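Local coordinates for protein tyrosine phosphatase PRL-1 (Leishmania major, PDB 3S4O), which hydrolyses phosphotyrosine in proteins and may act as a virulence factor that supports survival of the parasite inside host macrophages, at residues A[34-37]-A[38-41]; A[40-43]-A[44-47]; A[88-91]-A[92-96]; A[141-144]-A[145-149]; A[152-155]-A[156-160]. One frame throughout, in Å; residues are numbered along the deposited sequence.

Contact 1: A[34-37]-A[38-41]; sequences SNLP and TYIK
Leu-36 and Ile-40, one turn apart in the N-terminal turn of helix 36-44, slant across each other so that Ile-40 CD1 rests 4.0 Å from Leu-36 CG. With Ile-40 CG1 beside its own backbone N (chi1 -73°), this branch folds back over the preceding turn, and CD1 comes to 3.4 Å from the carbonyl oxygen of Leu-36. Leu-36 also meets Tyr-39, its methyl CD1 approaching the ring obliquely. Asn-35 and Thr-38 also meet at a slant: the amide ND2 lies 3.6 Å from Thr-38 CB, a van der Waals approach. Although Asn-35 sits at the N-cap position, its side chain makes no capping bond; its carbonyl oxygen instead opens the helical bonding, accepting from Tyr-39 N at 3.0 Å. A water 2.8 Å from Thr-38 OG1 also gives a weak hydrogen bond to Ser-34 O, linking the helix to the approach loop. Among the neighbouring elements, Leu-36 and Ile-40 pack on Leu-63 of helix 62-65, while Tyr-39 packs on Pro-31 and anchors its hydroxyl to Asp-29 O, just beyond strand 21-28.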
loop_
_atom_site.group_PDB
_atom_site.type_symbol
_atom_site.label_atom_id
_atom_site.label_comp_id
_atom_site.label_asym_id
_atom_site.label_seq_id
_atom_site.Cartn_x
_atom_site.Cartn_y
_atom_site.Cartn_z
ATOM N N SER A 34 12.155 16.009 10.573
ATOM C CA SER A 34 12.428 16.148 12.009
ATOM C C SER A 34 11.778 15.059 12.868
ATOM O O SER A 34 12.263 14.755 13.959
ATOM C CB SER A 34 11.975 17.520 12.513
ATOM O OG SER A 34 10.585 17.687 12.320
ATOM N N ASN A 35 10.684 14.486 12.383
ATOM C CA ASN A 35 9.980 13.428 13.116
ATOM C C ASN A 35 10.312 12.023 12.580
ATOM O O ASN A 35 9.711 11.036 13.006
ATOM C CB ASN A 35 8.455 13.681 13.078
ATOM C CG ASN A 35 7.649 12.738 13.995
ATOM O OD1 ASN A 35 6.985 11.798 13.523
ATOM N ND2 ASN A 35 7.685 13.008 15.305
ATOM N N LEU A 36 11.272 11.945 11.659
ATOM C CA LEU A 36 11.565 10.696 10.945
ATOM C C LEU A 36 11.954 9.504 11.845
ATOM O O LEU A 36 11.526 8.389 11.585
ATOM C CB LEU A 36 12.619 10.908 9.847
ATOM C CG LEU A 36 12.787 9.732 8.871
ATOM C CD1 LEU A 36 11.487 9.363 8.184
ATOM C CD2 LEU A 36 13.857 10.077 7.832
ATOM N N PRO A 37 12.754 9.725 12.884
ATOM C CA PRO A 37 13.100 8.629 13.796
ATOM C C PRO A 37 11.890 8.064 14.543
ATOM O O PRO A 37 11.754 6.845 14.668
ATOM C CB PRO A 37 14.059 9.289 14.783
ATOM C CG PRO A 37 14.670 10.393 14.023
ATOM C CD PRO A 37 13.582 10.915 13.142
ATOM N N THR A 38 11.031 8.953 15.037
ATOM C CA THR A 38 9.776 8.542 15.688
ATOM C C THR A 38 8.902 7.752 14.722
ATOM O O THR A 38 8.302 6.736 15.075
ATOM C CB THR A 38 8.956 9.749 16.176
ATOM O OG1 THR A 38 9.755 10.531 17.070
ATOM C CG2 THR A 38 7.690 9.290 16.902
ATOM N N TYR A 39 8.846 8.246 13.495
ATOM C CA TYR A 39 8.050 7.656 12.431
ATOM C C TYR A 39 8.535 6.242 12.096
ATOM O O TYR A 39 7.749 5.308 11.984
ATOM C CB TYR A 39 8.151 8.562 11.207
ATOM C CG TYR A 39 7.261 8.202 10.040
ATOM C CD1 TYR A 39 7.685 7.298 9.082
ATOM C CD2 TYR A 39 6.023 8.814 9.866
ATOM C CE1 TYR A 39 6.905 6.985 7.992
ATOM C CE2 TYR A 39 5.227 8.511 8.778
ATOM C CZ TYR A 39 5.674 7.590 7.844
ATOM O OH TYR A 39 4.908 7.251 6.755
ATOM N N ILE A 40 9.844 6.095 11.948
ATOM C CA ILE A 40 10.432 4.786 11.689
ATOM C C ILE A 40 10.112 3.808 12.825
ATOM O O ILE A 40 9.779 2.649 12.577
ATOM C CB ILE A 40 11.944 4.849 11.538
ATOM C CG1 ILE A 40 12.327 5.474 10.203
ATOM C CG2 ILE A 40 12.526 3.438 11.638
ATOM C CD1 ILE A 40 13.700 6.106 10.223
ATOM N N LYS A 41 10.225 4.282 14.064
ATOM C CA LYS A 41 9.882 3.463 15.236
ATOM C C LYS A 41 8.441 2.965 15.138
ATOM O O LYS A 41 8.155 1.798 15.399
ATOM C CB LYS A 41 10.074 4.241 16.545
ATOM C CG LYS A 41 11.286 3.782 17.351
ATOM C CD LYS A 41 11.256 4.261 18.801
ATOM C CE LYS A 41 12.535 3.835 19.542
ATOM N NZ LYS A 41 12.865 4.720 20.705
HETATM O O HOH W 1 11.814 11.986 15.916
#

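Contact 2: A[40-43]-A[44-47]; sequences IKEL and QHRG
The guanidinium of Arg-46 presents its edge to Glu-42, and NH1 is the atom that does the work: both the carbonyl oxygen and the carboxylate OE1 of Glu-42 lie close to the guanidinium plane. This i to i+4 salt bridge accompanies the Schellman motif that ends helix 36-44. The bonds measure 2.9 Å from Arg-46 NH1 to Glu-42 O and 3.0 Å from Arg-46 NH1 to Glu-42 OE1, the second being part of the salt bridge. The two flat groups are far from coplanar, their planes 71° apart, and NH1 reaches OE1 from above the carboxylate plane. The imidazole of His-45 is approached obliquely by Lys-41 O and by Glu-42 OE2, the latter 4.2 Å from His-45 ND1; a carboxylate this near would probably favour protonation of the ring, though the charge is not seen.

In the Schellman motif, Gly-47, at positive phi, is the C-prime residue: its N bonds to Gln-44 O, while Val-48 N reaches back to Leu-43 O. The Glu-42 chain bends at chi2 (-50°), which brings its carboxylate round to NH1, whereas Arg-46 runs extended from CG to NE. A single guanidinium nitrogen thus holds a side-chain charge and a main-chain oxygen of the last turn.

Nearby, Gln-44 sends NE2 to Arg-67 O, and Leu-43 packs on Leu-28 and Leu-51 of the sheet. The turn is further held by Arg-46 N, which bonds to Leu-43 O at 3.1 Å from well above the carbonyl plane, 69° out of it.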
loop_
_atom_site.group_PDB
_atom_site.type_symbol
_atom_site.label_atom_id
_atom_site.label_comp_id
_atom_site.label_asym_id
_atom_site.label_seq_id
_atom_site.Cartn_x
_atom_site.Cartn_y
_atom_site.Cartn_z
ATOM N N ILE A 40 9.844 6.095 11.948
ATOM C CA ILE A 40 10.432 4.786 11.689
ATOM C C ILE A 40 10.112 3.808 12.825
ATOM O O ILE A 40 9.779 2.649 12.577
ATOM C CB ILE A 40 11.944 4.849 11.538
ATOM C CG1 ILE A 40 12.327 5.474 10.203
ATOM C CG2 ILE A 40 12.526 3.438 11.638
ATOM C CD1 ILE A 40 13.700 6.106 10.223
ATOM N N LYS A 41 10.225 4.282 14.064
ATOM C CA LYS A 41 9.882 3.463 15.236
ATOM C C LYS A 41 8.441 2.965 15.138
ATOM O O LYS A 41 8.155 1.798 15.399
ATOM C CB LYS A 41 10.074 4.241 16.545
ATOM C CG LYS A 41 11.286 3.782 17.351
ATOM C CD LYS A 41 11.256 4.261 18.801
ATOM C CE LYS A 41 12.535 3.835 19.542
ATOM N NZ LYS A 41 12.865 4.720 20.705
ATOM N N GLU A 42 7.545 3.869 14.753
ATOM C CA GLU A 42 6.115 3.551 14.659
ATOM C C GLU A 42 5.837 2.557 13.523
ATOM O O GLU A 42 4.917 1.752 13.610
ATOM C CB GLU A 42 5.262 4.827 14.494
ATOM C CG GLU A 42 5.076 5.674 15.787
ATOM C CD GLU A 42 4.618 4.856 17.003
ATOM O OE1 GLU A 42 3.401 4.596 17.129
ATOM O OE2 GLU A 42 5.478 4.473 17.833
ATOM N N LEU A 43 6.641 2.610 12.467
ATOM C CA LEU A 43 6.558 1.616 11.398
ATOM C C LEU A 43 7.062 0.250 11.913
ATOM O O LEU A 43 6.443 -0.780 11.665
ATOM C CB LEU A 43 7.366 2.038 10.163
ATOM C CG LEU A 43 6.936 3.259 9.338
ATOM C CD1 LEU A 43 7.918 3.436 8.198
ATOM C CD2 LEU A 43 5.525 3.141 8.816
ATOM N N GLN A 44 8.186 0.261 12.619
ATOM C CA GLN A 44 8.759 -0.965 13.184
ATOM C C GLN A 44 7.796 -1.609 14.188
ATOM O O GLN A 44 7.644 -2.823 14.220
ATOM C CB GLN A 44 10.079 -0.675 13.897
ATOM C CG GLN A 44 11.279 -0.457 12.990
ATOM C CD GLN A 44 12.530 -0.149 13.798
ATOM O OE1 GLN A 44 12.453 0.327 14.931
ATOM N NE2 GLN A 44 13.690 -0.441 13.226
ATOM N N HIS A 45 7.151 -0.766 14.991
ATOM C CA HIS A 45 6.182 -1.202 16.011
ATOM C C HIS A 45 4.904 -1.787 15.422
ATOM O O HIS A 45 4.135 -2.421 16.131
ATOM C CB HIS A 45 5.801 -0.032 16.920
ATOM C CG HIS A 45 6.791 0.216 18.017
ATOM N ND1 HIS A 45 6.425 0.677 19.263
ATOM C CD2 HIS A 45 8.136 0.061 18.054
ATOM C CE1 HIS A 45 7.503 0.800 20.018
ATOM N NE2 HIS A 45 8.556 0.436 19.304
ATOM N N ARG A 46 4.669 -1.544 14.136
ATOM C CA ARG A 46 3.521 -2.120 13.417
ATOM C C ARG A 46 3.978 -3.191 12.425
ATOM O O ARG A 46 3.223 -3.595 11.535
ATOM C CB ARG A 46 2.745 -1.016 12.700
ATOM C CG ARG A 46 1.910 -0.199 13.635
ATOM C CD ARG A 46 1.423 1.057 12.964
ATOM N NE ARG A 46 0.685 1.908 13.891
ATOM C CZ ARG A 46 1.241 2.608 14.878
ATOM N NH1 ARG A 46 2.562 2.590 15.074
ATOM N NH2 ARG A 46 0.469 3.334 15.678
ATOM N N GLY A 47 5.228 -3.621 12.572
ATOM C CA GLY A 47 5.767 -4.709 11.795
ATOM C C GLY A 47 5.944 -4.457 10.316
ATOM O O GLY A 47 5.999 -5.405 9.533
#

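Contact 3: A[88-91]-A[92-96]; sequences DSWL and KLLDT
Leu-94 lays its CD1 methyl over one face of the Trp-90 indole, a CH-pi contact 3.9 Å from the centroid of the five-membered ring and closest to CE2. Trp-90 CG lies opposite the backbone N (chi1 -179°) and Leu-94 CG beside its own N, which brings the ring and the methyl together one turn apart. Leu-93 CD2 comes up obliquely near the six-membered ring, 4.1 Å from Trp-90 CZ3. The ring is fixed in rotation from its polar side too, because NE1 donates to Leu-126 O; the buried indole N-H is therefore satisfied.

The main-chain acceptors of this part of helix 84-103 are regularly used. Asp-88, Ser-89, Trp-90 and Leu-91 each offer a carbonyl oxygen to the amide four residues on, the shortest bond being Asp-95 N to Leu-91 O at 2.8 Å. Lys-92 O is gripped twice, by Thr-96 N at 3.0 Å and by the hydroxyl Thr-96 OG1 at 2.8 Å, the two arriving from opposite faces of the carbonyl plane. The carboxylate of Asp-95 lies back over Leu-91 O, an acceptor beside an acceptor, but its OD1 is taken up by the hydroxyl of Tyr-134 and by a salt bridge to Arg-167.

Helix 84-103 is one of the helices that accompany the mixed sheet of the phosphatase domain. Trp-90 and Leu-94 pack on helix 122-133, where both touch Ala-130, and on strand 111-115, where both touch Ile-112. Leu-93 meets His-50 of strand 48-53, and Leu-91 packs on Tyr-165 and Arg-167.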
loop_
_atom_site.group_PDB
_atom_site.type_symbol
_atom_site.label_atom_id
_atom_site.label_comp_id
_atom_site.label_asym_id
_atom_site.label_seq_id
_atom_site.Cartn_x
_atom_site.Cartn_y
_atom_site.Cartn_z
ATOM N N ASP A 88 3.150 -2.600 -12.435
ATOM C CA ASP A 88 3.914 -3.840 -12.603
ATOM C C ASP A 88 4.882 -4.058 -11.441
ATOM O O ASP A 88 5.060 -5.179 -10.991
ATOM C CB ASP A 88 4.640 -3.863 -13.951
ATOM C CG ASP A 88 3.679 -4.068 -15.129
ATOM O OD1 ASP A 88 2.530 -4.536 -14.903
ATOM O OD2 ASP A 88 4.061 -3.757 -16.285
ATOM N N SER A 89 5.481 -2.976 -10.948
ATOM C CA SER A 89 6.416 -3.069 -9.819
ATOM C C SER A 89 5.686 -3.468 -8.536
ATOM O O SER A 89 6.212 -4.205 -7.724
ATOM C CB SER A 89 7.148 -1.739 -9.614
ATOM O OG SER A 89 8.220 -1.577 -10.543
ATOM N N TRP A 90 4.470 -2.951 -8.389
ATOM C CA TRP A 90 3.597 -3.203 -7.241
ATOM C C TRP A 90 3.167 -4.643 -7.222
ATOM O O TRP A 90 3.302 -5.317 -6.202
ATOM C CB TRP A 90 2.377 -2.276 -7.321
ATOM C CG TRP A 90 1.317 -2.321 -6.229
ATOM C CD1 TRP A 90 -0.030 -2.401 -6.424
ATOM C CD2 TRP A 90 1.496 -2.168 -4.808
ATOM N NE1 TRP A 90 -0.691 -2.360 -5.222
ATOM C CE2 TRP A 90 0.225 -2.218 -4.215
ATOM C CE3 TRP A 90 2.606 -2.009 -3.984
ATOM C CZ2 TRP A 90 0.035 -2.109 -2.838
ATOM C CZ3 TRP A 90 2.411 -1.917 -2.606
ATOM C CH2 TRP A 90 1.139 -1.958 -2.055
ATOM N N LEU A 91 2.685 -5.131 -8.360
ATOM C CA LEU A 91 2.269 -6.523 -8.462
ATOM C C LEU A 91 3.461 -7.467 -8.277
ATOM O O LEU A 91 3.324 -8.537 -7.673
ATOM C CB LEU A 91 1.578 -6.812 -9.804
ATOM C CG LEU A 91 0.276 -6.081 -10.154
ATOM C CD1 LEU A 91 -0.082 -6.353 -11.643
ATOM C CD2 LEU A 91 -0.859 -6.483 -9.254
ATOM N N LYS A 92 4.627 -7.067 -8.783
ATOM C CA LYS A 92 5.838 -7.887 -8.634
ATOM C C LYS A 92 6.182 -8.070 -7.153
ATOM O O LYS A 92 6.465 -9.180 -6.704
ATOM C CB LYS A 92 7.043 -7.277 -9.369
ATOM C CG LYS A 92 8.357 -8.070 -9.180
ATOM C CD LYS A 92 8.328 -9.410 -9.907
ATOM C CE LYS A 92 9.653 -10.142 -9.830
ATOM N NZ LYS A 92 9.844 -11.104 -10.961
ATOM N N LEU A 93 6.152 -6.961 -6.416
ATOM C CA LEU A 93 6.401 -6.957 -4.973
ATOM C C LEU A 93 5.385 -7.831 -4.220
ATOM O O LEU A 93 5.739 -8.600 -3.342
ATOM C CB LEU A 93 6.343 -5.522 -4.428
ATOM C CG LEU A 93 6.363 -5.312 -2.909
ATOM C CD1 LEU A 93 7.694 -5.737 -2.294
ATOM C CD2 LEU A 93 6.064 -3.871 -2.564
ATOM N N LEU A 94 4.116 -7.699 -4.573
ATOM C CA LEU A 94 3.058 -8.439 -3.889
ATOM C C LEU A 94 3.080 -9.930 -4.224
ATOM O O LEU A 94 2.851 -10.765 -3.356
ATOM C CB LEU A 94 1.683 -7.815 -4.210
ATOM C CG LEU A 94 1.497 -6.376 -3.681
ATOM C CD1 LEU A 94 0.056 -5.879 -3.849
ATOM C CD2 LEU A 94 1.932 -6.224 -2.233
ATOM N N ASP A 95 3.363 -10.259 -5.480
ATOM C CA ASP A 95 3.565 -11.639 -5.910
ATOM C C ASP A 95 4.702 -12.275 -5.105
ATOM O O ASP A 95 4.615 -13.425 -4.701
ATOM C CB ASP A 95 3.927 -11.727 -7.404
ATOM C CG ASP A 95 2.736 -11.445 -8.336
ATOM O OD1 ASP A 95 1.584 -11.317 -7.849
ATOM O OD2 ASP A 95 2.965 -11.320 -9.569
ATOM N N THR A 96 5.771 -11.517 -4.890
ATOM C CA THR A 96 6.967 -12.043 -4.230
ATOM C C THR A 96 6.681 -12.289 -2.765
ATOM O O THR A 96 7.085 -13.302 -2.202
ATOM C CB THR A 96 8.160 -11.062 -4.371
ATOM O OG1 THR A 96 8.445 -10.853 -5.765
ATOM C CG2 THR A 96 9.398 -11.596 -3.671
#

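Contact 4: A[141-144]-A[145-149]; sequences DAIA and LIREK
Asp-141 O accepts the amide of Leu-145 at 3.0 Å, the first of four i to i+4 bonds that run through helix 139-149, one of the helices accompanying the mixed sheet of the phosphatase domain; Asp-141 N is itself taken by Ser-138 OG at the start of the helix. Next comes Ala-142, whose carbonyl oxygen receives Ile-146 N at 3.1 Å. The same oxygen is overlaid by the isoleucine branch, Ile-146 CD1 lying 3.5 Å from it, because CG1 of Ile-146 stands beside its backbone N (chi1 -77°). Ile-146 then packs on Pro-124 and Ala-128 of helix 122-133 and on Ile-10 of strand 7-13.

Ile-143 supplies the main side-chain meeting. It lies alongside Arg-147, the two pointing the same way, and sets its CG2 methyl over the centre of the guanidinium face, 3.4 Å above the plane and 3.5 Å from Arg-147 CZ. The arginine reaches this position fully extended from CG to NE, with its CG passing over Ile-143 O, which also accepts Arg-147 N at 2.9 Å. Ile-143 also touches Ile-162 of helix 156-164. Ala-144 closes the segment by taking the amide of Glu-148.

While one face of the guanidinium rests on a methyl group, its N-H groups work at the edge: NE donates to Ala-153 O and NH2 to Ile-154 O. The chemistry implied is a division of labour within one flat cation. Apolar contact on the face and hydrogen bonds from the rim together should restrict its rotation, and the positive charge is probably eased by the two main-chain carbonyls of the loop before the next helix.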
loop_
_atom_site.group_PDB
_atom_site.type_symbol
_atom_site.label_atom_id
_atom_site.label_comp_id
_atom_site.label_asym_id
_atom_site.label_seq_id
_atom_site.Cartn_x
_atom_site.Cartn_y
_atom_site.Cartn_z
ATOM N N ASP A 141 -16.474 -2.224 -4.702
ATOM C CA ASP A 141 -16.404 -2.613 -3.292
ATOM C C ASP A 141 -15.042 -2.251 -2.672
ATOM O O ASP A 141 -14.959 -1.979 -1.473
ATOM C CB ASP A 141 -16.653 -4.117 -3.101
ATOM C CG ASP A 141 -18.104 -4.535 -3.361
ATOM O OD1 ASP A 141 -19.037 -3.716 -3.194
ATOM O OD2 ASP A 141 -18.307 -5.716 -3.730
ATOM N N ALA A 142 -13.978 -2.270 -3.474
ATOM C CA ALA A 142 -12.658 -1.898 -2.967
ATOM C C ALA A 142 -12.630 -0.417 -2.647
ATOM O O ALA A 142 -12.006 0.002 -1.669
ATOM C CB ALA A 142 -11.570 -2.241 -3.964
ATOM N N ILE A 143 -13.303 0.372 -3.482
ATOM C CA ILE A 143 -13.360 1.824 -3.312
ATOM C C ILE A 143 -14.173 2.168 -2.067
ATOM O O ILE A 143 -13.760 2.987 -1.249
ATOM C CB ILE A 143 -13.988 2.527 -4.544
ATOM C CG1 ILE A 143 -13.075 2.409 -5.765
ATOM C CG2 ILE A 143 -14.216 4.003 -4.266
ATOM C CD1 ILE A 143 -13.756 2.824 -7.078
ATOM N N ALA A 144 -15.328 1.533 -1.930
ATOM C CA ALA A 144 -16.192 1.749 -0.780
ATOM C C ALA A 144 -15.459 1.394 0.515
ATOM O O ALA A 144 -15.567 2.109 1.510
ATOM C CB ALA A 144 -17.470 0.916 -0.905
ATOM N N LEU A 145 -14.721 0.286 0.485
ATOM C CA LEU A 145 -13.983 -0.217 1.648
ATOM C C LEU A 145 -12.956 0.805 2.118
ATOM O O LEU A 145 -12.848 1.100 3.314
ATOM C CB LEU A 145 -13.274 -1.531 1.305
ATOM C CG LEU A 145 -12.621 -2.292 2.455
ATOM C CD1 LEU A 145 -13.407 -2.178 3.778
ATOM C CD2 LEU A 145 -12.401 -3.771 2.072
ATOM N N ILE A 146 -12.215 1.351 1.159
ATOM C CA ILE A 146 -11.191 2.354 1.449
ATOM C C ILE A 146 -11.830 3.646 1.943
ATOM O O ILE A 146 -11.323 4.276 2.865
ATOM C CB ILE A 146 -10.290 2.631 0.212
ATOM C CG1 ILE A 146 -9.278 1.485 0.047
ATOM C CG2 ILE A 146 -9.564 3.966 0.339
ATOM C CD1 ILE A 146 -8.775 1.270 -1.362
ATOM N N ARG A 147 -12.959 4.010 1.344
ATOM C CA ARG A 147 -13.698 5.229 1.729
ATOM C C ARG A 147 -14.351 5.147 3.118
ATOM O O ARG A 147 -14.563 6.170 3.777
ATOM C CB ARG A 147 -14.760 5.570 0.689
ATOM C CG ARG A 147 -14.194 6.199 -0.552
ATOM C CD ARG A 147 -15.267 6.460 -1.573
ATOM N NE ARG A 147 -14.708 7.123 -2.743
ATOM C CZ ARG A 147 -15.331 7.254 -3.906
ATOM N NH1 ARG A 147 -16.561 6.778 -4.075
ATOM N NH2 ARG A 147 -14.724 7.874 -4.912
ATOM N N GLU A 148 -14.686 3.937 3.547
ATOM C CA GLU A 148 -15.177 3.720 4.914
ATOM C C GLU A 148 -14.177 4.307 5.891
ATOM O O GLU A 148 -14.521 5.101 6.773
ATOM C CB GLU A 148 -15.297 2.225 5.252
ATOM C CG GLU A 148 -16.674 1.579 5.036
ATOM C CD GLU A 148 -16.622 0.049 5.100
ATOM O OE1 GLU A 148 -16.036 -0.452 6.084
ATOM O OE2 GLU A 148 -17.158 -0.642 4.186
ATOM N N LYS A 149 -12.928 3.896 5.707
ATOM C CA LYS A 149 -11.859 4.219 6.644
ATOM C C LYS A 149 -11.200 5.564 6.339
ATOM O O LYS A 149 -10.679 6.219 7.234
ATOM C CB LYS A 149 -10.818 3.098 6.648
ATOM C CG LYS A 149 -11.424 1.698 6.793
ATOM C CD LYS A 149 -10.527 0.761 7.602
ATOM C CE LYS A 149 -10.724 0.905 9.111
ATOM N NZ LYS A 149 -10.356 -0.334 9.851
#

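Contact 5: A[152-155]-A[156-160]; sequences GAIN and QTQMH
Asn-155 OD1 receives the backbone N of Gln-158 in a short, straight bond, 2.8 Å with an N-H...O angle of 169°, the donor lying nearly along the C=O axis. The return bond runs from Asn-155 N to Gln-158 OE1 at 2.9 Å, and the pair completes a capping box at the N terminus of helix 156-164. To bring OD1 forward to Gln-158 N, Asn-155 places CG between its backbone N and carbonyl carbon (chi1 70°), the crowded position. The two side chains cross at about a right angle, yet their amide planes are only 27° apart and stack. Ile-154 adds an apolar contact, CG2 lying 3.6 Å from Gln-158 CB, and Met-159, present as selenomethionine, starts the regular helical bonds by giving its N to Asn-155 O at 2.9 Å.

With both oxygens engaged inside the box, the amide nitrogens are used outside it: Asn-155 ND2 bonds to Gly-79 O and Gln-158 NE2 to Ala-80 O. The chemistry thus fastens the start of the helix to the loop just after Asp-78, the inferred proton donor, consistent with a second-shell role in positioning that loop near the thiosulfate-occupied active site.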
loop_
_atom_site.group_PDB
_atom_site.type_symbol
_atom_site.label_atom_id
_atom_site.label_comp_id
_atom_site.label_asym_id
_atom_site.label_seq_id
_atom_site.Cartn_x
_atom_site.Cartn_y
_atom_site.Cartn_z
ATOM N N GLY A 152 -13.359 10.576 1.326
ATOM C CA GLY A 152 -12.903 11.368 0.193
ATOM C C GLY A 152 -11.788 10.762 -0.643
ATOM O O GLY A 152 -11.273 11.410 -1.553
ATOM N N ALA A 153 -11.397 9.528 -0.344
ATOM C CA ALA A 153 -10.347 8.865 -1.131
ATOM C C ALA A 153 -10.758 8.595 -2.586
ATOM O O ALA A 153 -11.913 8.250 -2.847
ATOM C CB ALA A 153 -9.923 7.570 -0.465
ATOM N N ILE A 154 -9.799 8.783 -3.508
ATOM C CA ILE A 154 -9.858 8.305 -4.902
ATOM C C ILE A 154 -10.739 9.161 -5.819
ATOM O O ILE A 154 -11.961 9.176 -5.683
ATOM C CB ILE A 154 -10.267 6.797 -4.996
ATOM C CG1 ILE A 154 -9.243 5.904 -4.276
ATOM C CG2 ILE A 154 -10.399 6.361 -6.458
ATOM C CD1 ILE A 154 -9.683 4.475 -4.165
ATOM N N ASN A 155 -10.102 9.880 -6.754
ATOM C CA ASN A 155 -10.829 10.767 -7.665
ATOM C C ASN A 155 -11.456 9.999 -8.814
ATOM O O ASN A 155 -11.324 8.784 -8.917
ATOM C CB ASN A 155 -9.952 11.938 -8.176
ATOM C CG ASN A 155 -8.857 11.509 -9.152
ATOM O OD1 ASN A 155 -8.924 10.457 -9.777
ATOM N ND2 ASN A 155 -7.842 12.350 -9.285
ATOM N N GLN A 156 -12.118 10.733 -9.688
ATOM C CA GLN A 156 -12.934 10.150 -10.732
ATOM C C GLN A 156 -12.094 9.350 -11.744
ATOM O O GLN A 156 -12.472 8.244 -12.130
ATOM C CB GLN A 156 -13.715 11.262 -11.430
ATOM C CG GLN A 156 -14.464 12.215 -10.482
ATOM C CD GLN A 156 -13.878 13.654 -10.439
ATOM O OE1 GLN A 156 -14.327 14.538 -11.174
ATOM N NE2 GLN A 156 -12.888 13.883 -9.568
ATOM N N THR A 157 -10.970 9.927 -12.167
ATOM C CA THR A 157 -10.033 9.272 -13.090
ATOM C C THR A 157 -9.463 7.982 -12.490
ATOM O O THR A 157 -9.366 6.971 -13.174
ATOM C CB THR A 157 -8.843 10.203 -13.448
ATOM O OG1 THR A 157 -9.322 11.416 -14.057
ATOM C CG2 THR A 157 -7.908 9.528 -14.421
ATOM N N GLN A 158 -9.092 8.031 -11.214
ATOM C CA GLN A 158 -8.602 6.846 -10.510
ATOM C C GLN A 158 -9.708 5.786 -10.410
ATOM O O GLN A 158 -9.453 4.582 -10.538
ATOM C CB GLN A 158 -8.062 7.226 -9.123
ATOM C CG GLN A 158 -6.731 7.989 -9.196
ATOM C CD GLN A 158 -6.429 8.858 -7.987
ATOM O OE1 GLN A 158 -7.287 9.108 -7.133
ATOM N NE2 GLN A 158 -5.193 9.331 -7.912
HETATM N N MSE A 159 -10.940 6.255 -10.233
HETATM C CA MSE A 159 -12.103 5.379 -10.140
HETATM C C MSE A 159 -12.303 4.637 -11.465
HETATM O O MSE A 159 -12.472 3.423 -11.493
HETATM C CB MSE A 159 -13.341 6.214 -9.779
HETATM C CG MSE A 159 -14.553 5.437 -9.328
HETATM SE SE MSE A 159 -15.772 6.565 -8.245
HETATM C CE MSE A 159 -14.799 8.263 -8.264
ATOM N N HIS A 160 -12.271 5.381 -12.560
ATOM C CA HIS A 160 -12.448 4.811 -13.895
ATOM C C HIS A 160 -11.383 3.759 -14.193
ATOM O O HIS A 160 -11.694 2.672 -14.688
ATOM C CB HIS A 160 -12.441 5.909 -14.971
ATOM C CG HIS A 160 -13.766 6.602 -15.147
ATOM N ND1 HIS A 160 -13.897 7.975 -15.171
ATOM C CD2 HIS A 160 -15.017 6.105 -15.313
ATOM C CE1 HIS A 160 -15.169 8.295 -15.340
ATOM N NE2 HIS A 160 -15.869 7.179 -15.435
#

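Overall arrangement
Every contact is local, joining consecutive segments, so none closes a long loop and none nests inside or crosses another. Contacts 1 and 2 overlap at Ile-40 and Lys-41 and follow helix 36-44 from its start to the turn that leads into strand 48-53. Contact 3 lies in the middle of helix 84-103, its centre about 27 Å from that of contact 1, and brings this helix against the sheet and helix 122-133. Contacts 4 and 5 touch each other through the bonds of Arg-147 to Ala-153 O and Ile-154 O, tying helix 139-149 to the loop that leads into helix 156-164. Contacts 2 and 5 fall on opposite sides of the chain's centre.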